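Local coordinates for protein putative Transcriptional Regulator (Rhodococcus sp., PDB 2IA2) that is a putative transcriptional regulator of the IclR family, probably binding DNA through a helix-turn-helix domain and sensing a small effector with its C-terminal domain, at residues Ile115-Ala119 and Asp120-Val124; Thr141-Ala145 and Tyr146-Met150; Ala156-Pro159 and Asp160-Asp164. All coordinates share one frame; numbering follows the deposited sequence.

Interaction 1 of 3, residues Ile115-Ala119 and Asp120-Val124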
loop_
_atom_site.group_PDB
_atom_site.type_symbol
_atom_site.label_atom_id
_atom_site.label_comp_id
_atom_site.label_asym_id
_atom_site.label_seq_id
_atom_site.Cartn_x
_atom_site.Cartn_y
_atom_site.Cartn_z
ATOM N N ILE A 115 -4.318 -12.964 13.492
ATOM C CA ILE A 115 -3.696 -11.876 14.212
ATOM C C ILE A 115 -4.068 -12.035 15.673
ATOM O O ILE A 115 -4.963 -12.812 15.985
ATOM C CB ILE A 115 -4.177 -10.501 13.657
ATOM C CG1 ILE A 115 -5.698 -10.363 13.850
ATOM C CG2 ILE A 115 -3.703 -10.345 12.195
ATOM C CD1 ILE A 115 -6.234 -9.016 13.601
ATOM N N LEU A 116 -3.387 -11.308 16.552
ATOM C CA LEU A 116 -3.616 -11.429 17.987
ATOM C C LEU A 116 -4.631 -10.401 18.474
ATOM O O LEU A 116 -4.579 -9.232 18.088
ATOM C CB LEU A 116 -2.301 -11.272 18.755
ATOM C CG LEU A 116 -2.333 -11.645 20.239
ATOM C CD1 LEU A 116 -2.586 -13.134 20.414
ATOM C CD2 LEU A 116 -1.040 -11.232 20.925
ATOM N N ASP A 117 -5.555 -10.843 19.322
ATOM C CA ASP A 117 -6.484 -9.935 19.986
ATOM C C ASP A 117 -6.580 -10.238 21.477
ATOM O O ASP A 117 -7.313 -11.135 21.892
ATOM C CB ASP A 117 -7.869 -10.020 19.342
ATOM C CG ASP A 117 -8.808 -8.936 19.834
ATOM O OD1 ASP A 117 -8.402 -8.152 20.717
ATOM O OD2 ASP A 117 -9.952 -8.868 19.337
ATOM N N GLY A 118 -5.832 -9.485 22.278
ATOM C CA GLY A 118 -5.558 -9.869 23.650
ATOM C C GLY A 118 -5.116 -11.314 23.770
ATOM O O GLY A 118 -4.026 -11.678 23.329
ATOM N N ALA A 119 -5.967 -12.141 24.371
ATOM C CA ALA A 119 -5.567 -13.479 24.791
ATOM C C ALA A 119 -5.888 -14.513 23.716
ATOM O O ALA A 119 -5.579 -15.694 23.868
ATOM C CB ALA A 119 -6.243 -13.846 26.102
ATOM N N ASP A 120 -6.507 -14.059 22.632
ATOM C CA ASP A 120 -6.986 -14.960 21.590
ATOM C C ASP A 120 -6.334 -14.614 20.293
ATOM O O ASP A 120 -5.905 -13.533 20.131
ATOM C CB ASP A 120 -8.484 -14.751 21.349
ATOM C CG ASP A 120 -9.332 -15.182 22.513
ATOM O OD1 ASP A 120 -9.074 -16.262 23.079
ATOM O OD2 ASP A 120 -10.259 -14.423 22.858
ATOM N N ILE A 121 -6.303 -15.539 19.355
ATOM C CA ILE A 121 -5.946 -15.245 17.952
ATOM C C ILE A 121 -7.274 -15.174 17.269
ATOM O O ILE A 121 -8.257 -15.788 17.761
ATOM C CB ILE A 121 -5.062 -16.360 17.307
ATOM C CG1 ILE A 121 -5.823 -17.725 17.217
ATOM C CG2 ILE A 121 -3.737 -16.501 18.084
ATOM C CD1 ILE A 121 -5.015 -18.899 16.435
ATOM N N VAL A 122 -7.313 -14.432 16.171
ATOM C CA VAL A 122 -8.542 -14.253 15.359
ATOM C C VAL A 122 -8.149 -14.626 13.946
ATOM O O VAL A 122 -7.168 -14.086 13.407
ATOM C CB VAL A 122 -9.053 -12.774 15.257
ATOM C CG1 VAL A 122 -10.419 -12.719 14.514
ATOM C CG2 VAL A 122 -9.224 -12.152 16.604
ATOM N N TYR A 123 -8.891 -15.551 13.350
ATOM C CA TYR A 123 -8.621 -15.937 11.969
ATOM C C TYR A 123 -9.025 -14.833 11.017
ATOM O O TYR A 123 -10.169 -14.399 11.040
ATOM C CB TYR A 123 -9.399 -17.189 11.601
ATOM C CG TYR A 123 -8.713 -18.441 12.103
ATOM C CD1 TYR A 123 -8.655 -18.720 13.475
ATOM C CD2 TYR A 123 -8.086 -19.315 11.210
ATOM C CE1 TYR A 123 -8.011 -19.878 13.960
ATOM C CE2 TYR A 123 -7.457 -20.492 11.672
ATOM C CZ TYR A 123 -7.422 -20.747 13.048
ATOM O OH TYR A 123 -6.779 -21.856 13.493
ATOM N N VAL A 124 -8.128 -14.475 10.113
ATOM C CA VAL A 124 -8.419 -13.406 9.152
ATOM C C VAL A 124 -8.383 -13.850 7.680
ATOM O O VAL A 124 -8.901 -13.145 6.848
ATOM C CB VAL A 124 -7.563 -12.094 9.365
ATOM C CG1 VAL A 124 -7.926 -11.377 10.701
ATOM C CG2 VAL A 124 -6.064 -12.361 9.239
HETATM O O HOH W 1 -10.479 -11.980 22.143
#
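Ile115 and Val124 meet diagonally across a tight beta hairpin, CG1 of Ile115 lying 4.0 Å from CG1 of Val124, with the two side chains crossing at about a right angle. Ile115, Asp117, Asp120 and Val122 share one face of the two strands. There the CG2 methyl of Val122 nudges into the space beside Asp117, 3.7 Å from its CB, so that the aliphatic root of the aspartate continues the row of branched side chains. The other face carries Leu116 and Ile121, which turn towards helix 149-156. With CG of Leu116 opposite the backbone N (chi1 -168°), its CD1 methyl folds over the neighbouring strand and settles 3.4 Å from the carbonyl O of Asp120, brushing CG2 of Ile121 more loosely.

The backbones are laced by two pairs of bonds. Ile115 and Val122 bond to each other twice, as do Asp117 and Asp120, where the bond from Asp117 N to Asp120 O is the shorter at 2.8 Å. In the return bond, Asp120 N reaches Asp117 O at 3.1 Å from above the carbonyl plane. The link is a type II' turn, whose first corner residue, Gly118, has a positive phi of 48° that suits glycine. A water donates to Asp120 OD2 at 2.6 Å and to Asp117 O, bridging the turn. Putting an alanine at Asp120 would probably cost this water its carboxylate acceptor and leave Asp117 O less firmly solvated. The two carboxylates keep apart, and Asp117 OD2 forms a salt bridge with Arg142 on the adjacent strand. The hairpin therefore rests on main-chain bonds and aliphatic packing, while its acidic side chains look to water and to an arginine, whose charge is likely to ease the build-up of negative charge.

Interaction 2 of 3, residues Thr141-Ala145 and Tyr146-Met150; sequences TRLPA and YATSM
With chi1 of Thr148 at 59°, its OG1 sits between the backbone N and the carbonyl carbon, while CG2 swings alongside the backbone N. The hydroxyl is thereby turned back on the preceding turn, 3.2 Å from Ala145 O and somewhat farther from Pro144 O. Both approaches are weak, and they compete for a single proton. The methyl branch takes the apolar side, with CG2 of Thr148 3.9 Å from CB of Leu143 and closer still to Pro144 O. In Tyr146, too, CG stands between the backbone N and the carbonyl carbon (chi1 81°), which carries its ring back along the chain: CE2 comes obliquely to within 3.6 Å of CB of Pro144. On one face of the ring the CB of the next residue, Ala147, lies 3.8 Å above the plane, offset toward the rim, and that same methyl reaches CG of Pro144 at 4.4 Å. Proline ring, alanine methyl and tyrosine ring thus form a small apolar cluster.

These residues make the junction at which strand 142-144, an outermost strand of the six-stranded antiparallel sheet in the IclR C-terminal domain, passes through a 3-10 turn into helix 149-156. Two long, weak backbone bonds mark the turn, from Ala147 N to Pro144 O and from Thr148 N to Ala145 O, each spanning three residues. Thr148 is the N-cap of the helix: besides facing the turn carbonyls, its OG1 accepts a hydrogen bond from the backbone N of Gly151, three positions on, and so satisfies one of the amides left over in the first helical turn. Ile121 on the adjoining strand packs against Thr148. Tyr146 reaches farther, its ring touching Leu170 and Leu175 and its OH bonded to the backbone N of Gln173.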
loop_
_atom_site.group_PDB
_atom_site.type_symbol
_atom_site.label_atom_id
_atom_site.label_comp_id
_atom_site.label_asym_id
_atom_site.label_seq_id
_atom_site.Cartn_x
_atom_site.Cartn_y
_atom_site.Cartn_z
ATOM N N THR A 141 -13.230 -16.588 13.651
ATOM C CA THR A 141 -13.193 -17.440 14.836
ATOM C C THR A 141 -12.002 -17.046 15.703
ATOM O O THR A 141 -10.956 -16.642 15.182
ATOM C CB THR A 141 -13.071 -18.951 14.443
ATOM O OG1 THR A 141 -14.137 -19.272 13.554
ATOM C CG2 THR A 141 -13.190 -19.867 15.651
ATOM N N ARG A 142 -12.182 -17.126 17.000
ATOM C CA ARG A 142 -11.148 -16.937 17.979
ATOM C C ARG A 142 -10.790 -18.232 18.677
ATOM O O ARG A 142 -11.635 -19.062 18.894
ATOM C CB ARG A 142 -11.565 -15.924 19.011
ATOM C CG ARG A 142 -12.013 -14.653 18.445
ATOM C CD ARG A 142 -12.202 -13.578 19.446
ATOM N NE ARG A 142 -12.522 -12.376 18.736
ATOM C CZ ARG A 142 -11.807 -11.275 18.739
ATOM N NH1 ARG A 142 -10.713 -11.183 19.457
ATOM N NH2 ARG A 142 -12.189 -10.267 18.010
ATOM N N LEU A 143 -9.529 -18.377 19.023
ATOM C CA LEU A 143 -9.040 -19.533 19.751
ATOM C C LEU A 143 -8.026 -18.984 20.771
ATOM O O LEU A 143 -7.436 -17.921 20.545
ATOM C CB LEU A 143 -8.387 -20.534 18.796
ATOM C CG LEU A 143 -9.285 -21.321 17.820
ATOM C CD1 LEU A 143 -8.429 -22.199 16.982
ATOM C CD2 LEU A 143 -10.256 -22.223 18.597
ATOM N N PRO A 144 -7.847 -19.672 21.917
ATOM C CA PRO A 144 -6.832 -19.152 22.863
ATOM C C PRO A 144 -5.414 -19.173 22.284
ATOM O O PRO A 144 -5.021 -20.147 21.701
ATOM C CB PRO A 144 -6.977 -20.071 24.081
ATOM C CG PRO A 144 -7.673 -21.345 23.555
ATOM C CD PRO A 144 -8.570 -20.861 22.439
ATOM N N ALA A 145 -4.671 -18.074 22.423
ATOM C CA ALA A 145 -3.328 -17.966 21.880
ATOM C C ALA A 145 -2.360 -19.040 22.385
ATOM O O ALA A 145 -1.530 -19.572 21.599
ATOM C CB ALA A 145 -2.761 -16.534 22.121
ATOM N N TYR A 146 -2.448 -19.361 23.685
ATOM C CA TYR A 146 -1.536 -20.340 24.340
ATOM C C TYR A 146 -1.596 -21.763 23.804
ATOM O O TYR A 146 -0.671 -22.541 24.028
ATOM C CB TYR A 146 -1.732 -20.390 25.871
ATOM C CG TYR A 146 -2.893 -21.233 26.364
ATOM C CD1 TYR A 146 -2.714 -22.577 26.683
ATOM C CD2 TYR A 146 -4.167 -20.674 26.519
ATOM C CE1 TYR A 146 -3.792 -23.364 27.152
ATOM C CE2 TYR A 146 -5.245 -21.419 26.982
ATOM C CZ TYR A 146 -5.048 -22.768 27.309
ATOM O OH TYR A 146 -6.096 -23.522 27.780
ATOM N N ALA A 147 -2.691 -22.121 23.145
ATOM C CA ALA A 147 -2.916 -23.499 22.746
ATOM C C ALA A 147 -2.918 -23.695 21.228
ATOM O O ALA A 147 -3.299 -24.764 20.740
ATOM C CB ALA A 147 -4.243 -24.047 23.394
ATOM N N THR A 148 -2.457 -22.678 20.488
ATOM C CA THR A 148 -2.382 -22.748 19.025
ATOM C C THR A 148 -0.967 -22.408 18.587
ATOM O O THR A 148 -0.253 -21.698 19.316
ATOM C CB THR A 148 -3.361 -21.733 18.388
ATOM O OG1 THR A 148 -3.005 -20.446 18.859
ATOM C CG2 THR A 148 -4.792 -22.042 18.784
ATOM N N SER A 149 -0.572 -22.888 17.410
ATOM C CA SER A 149 0.738 -22.631 16.885
ATOM C C SER A 149 0.866 -21.170 16.504
ATOM O O SER A 149 1.853 -20.555 16.816
ATOM C CB SER A 149 1.096 -23.581 15.700
ATOM O OG SER A 149 0.283 -23.369 14.537
HETATM N N MSE A 150 -0.152 -20.621 15.833
HETATM C CA MSE A 150 -0.181 -19.197 15.512
HETATM C C MSE A 150 -0.152 -18.329 16.799
HETATM O O MSE A 150 0.534 -17.332 16.849
HETATM C CB MSE A 150 -1.422 -18.878 14.669
HETATM C CG MSE A 150 -1.223 -19.418 13.269
HETATM SE SE MSE A 150 -2.528 -18.866 11.956
HETATM C CE MSE A 150 -4.129 -19.666 12.694
#

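Interaction 3 of 3, residues Ala156-Pro159 and Asp160-Asp164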
loop_
_atom_site.group_PDB
_atom_site.type_symbol
_atom_site.label_atom_id
_atom_site.label_comp_id
_atom_site.label_asym_id
_atom_site.label_seq_id
_atom_site.Cartn_x
_atom_site.Cartn_y
_atom_site.Cartn_z
ATOM N N ALA A 156 5.250 -14.796 21.066
ATOM C CA ALA A 156 6.695 -14.629 20.994
ATOM C C ALA A 156 7.052 -13.240 20.469
ATOM O O ALA A 156 8.155 -12.722 20.736
ATOM C CB ALA A 156 7.312 -15.732 20.150
ATOM N N GLY A 157 6.116 -12.614 19.759
ATOM C CA GLY A 157 6.328 -11.298 19.183
ATOM C C GLY A 157 6.070 -10.172 20.158
ATOM O O GLY A 157 6.449 -9.077 19.900
ATOM N N LEU A 158 5.442 -10.431 21.299
ATOM C CA LEU A 158 5.175 -9.361 22.264
ATOM C C LEU A 158 6.444 -8.749 22.886
ATOM O O LEU A 158 7.428 -9.444 23.016
ATOM C CB LEU A 158 4.291 -9.894 23.404
ATOM C CG LEU A 158 2.847 -10.182 22.951
ATOM C CD1 LEU A 158 2.080 -10.752 24.095
ATOM C CD2 LEU A 158 2.183 -8.903 22.369
ATOM N N PRO A 159 6.404 -7.459 23.300
ATOM C CA PRO A 159 7.466 -6.959 24.231
ATOM C C PRO A 159 7.463 -7.802 25.508
ATOM O O PRO A 159 6.369 -8.244 25.938
ATOM C CB PRO A 159 7.010 -5.525 24.549
ATOM C CG PRO A 159 6.193 -5.101 23.281
ATOM C CD PRO A 159 5.446 -6.395 22.928
ATOM N N ASP A 160 8.639 -8.038 26.101
ATOM C CA ASP A 160 8.758 -8.861 27.326
ATOM C C ASP A 160 7.813 -8.496 28.463
ATOM O O ASP A 160 7.302 -9.375 29.158
ATOM C CB ASP A 160 10.203 -8.833 27.864
ATOM C CG ASP A 160 11.167 -9.658 27.003
ATOM O OD1 ASP A 160 10.715 -10.696 26.427
ATOM O OD2 ASP A 160 12.361 -9.262 26.905
ATOM N N ASP A 161 7.563 -7.210 28.674
ATOM C CA ASP A 161 6.690 -6.841 29.796
ATOM C C ASP A 161 5.258 -7.222 29.492
ATOM O O ASP A 161 4.516 -7.596 30.395
ATOM C CB ASP A 161 6.800 -5.364 30.239
ATOM C CG ASP A 161 6.686 -4.358 29.084
ATOM O OD1 ASP A 161 6.460 -4.755 27.911
ATOM O OD2 ASP A 161 6.858 -3.141 29.367
ATOM N N GLU A 162 4.888 -7.143 28.215
ATOM C CA GLU A 162 3.538 -7.549 27.780
ATOM C C GLU A 162 3.368 -9.051 27.834
ATOM O O GLU A 162 2.356 -9.532 28.344
ATOM C CB GLU A 162 3.202 -7.029 26.382
ATOM C CG GLU A 162 3.208 -5.523 26.306
ATOM C CD GLU A 162 2.733 -4.982 24.986
ATOM O OE1 GLU A 162 2.322 -5.783 24.122
ATOM O OE2 GLU A 162 2.759 -3.736 24.824
ATOM N N LEU A 163 4.353 -9.792 27.341
ATOM C CA LEU A 163 4.334 -11.242 27.477
ATOM C C LEU A 163 4.175 -11.710 28.938
ATOM O O LEU A 163 3.372 -12.592 29.242
ATOM C CB LEU A 163 5.590 -11.856 26.853
ATOM C CG LEU A 163 5.710 -13.372 26.994
ATOM C CD1 LEU A 163 4.514 -14.080 26.351
ATOM C CD2 LEU A 163 7.026 -13.857 26.384
ATOM N N ASP A 164 4.967 -11.122 29.836
ATOM C CA ASP A 164 4.967 -11.506 31.257
ATOM C C ASP A 164 3.627 -11.202 31.901
ATOM O O ASP A 164 3.138 -11.979 32.680
ATOM C CB ASP A 164 6.135 -10.818 31.995
ATOM C CG ASP A 164 7.478 -11.557 31.795
ATOM O OD1 ASP A 164 7.439 -12.817 31.741
ATOM O OD2 ASP A 164 8.564 -10.901 31.722
#
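Leu158 and Leu163 form the close-packed half of this helix start, where Leu163 is buried. CB of Leu158 lies 4.2 Å from CB of Leu163, and a delta methyl of Leu158 rests near the Leu163 backbone. Beside them runs a short, straight backbone bond: Leu163 N donates to Pro159 O at 2.9 Å, with an angle of 170° at the hydrogen. Pro159 occupies the N-cap position, so this bond opens the i to i+4 ladder of helix 160-169.

The other half, with Pro159, Asp161 and Glu162 all exposed, is more polar. The extended chain of Glu162 leans obliquely across the proline ring, its OE1 3.4 Å from CD of Pro159 and 3.6 Å from CD2 of Leu158, so the carboxylate meets carbon rather than a charge here. Asp161 curls back in turn (chi1 50°), bringing OD1 beside CB of Pro159 and into a weak, bent bond with the N-H of Glu162.

The loop links helix 149-156 to helix 160-169, and both lean on helix 183-196. Arg194 of that helix ties the two together, forming a salt bridge with OD1 of Asp160 and bonding to Ala156 O, while Leu163 packs on its side chain.

How the interactions relate
Followed from the N terminus, the three contacts come in series, none nested within or crossing another. Interaction 1 closes the hairpin of strands 110-117 and 120-127. Interaction 2 then turns strand 142-144, the sheet neighbour of 120-127, into helix 149-156, and interaction 3 closes the loop from that helix into helix 160-169. Interactions 1 and 2 touch directly, their centres about 7 Å apart, through a probable backbone bond from Ile121 N to Leu143 O. Interaction 3 reaches interaction 1 by packing of Leu158 on Leu116, but does not touch interaction 2. Together they tie one edge of the sheet to the helices that follow it.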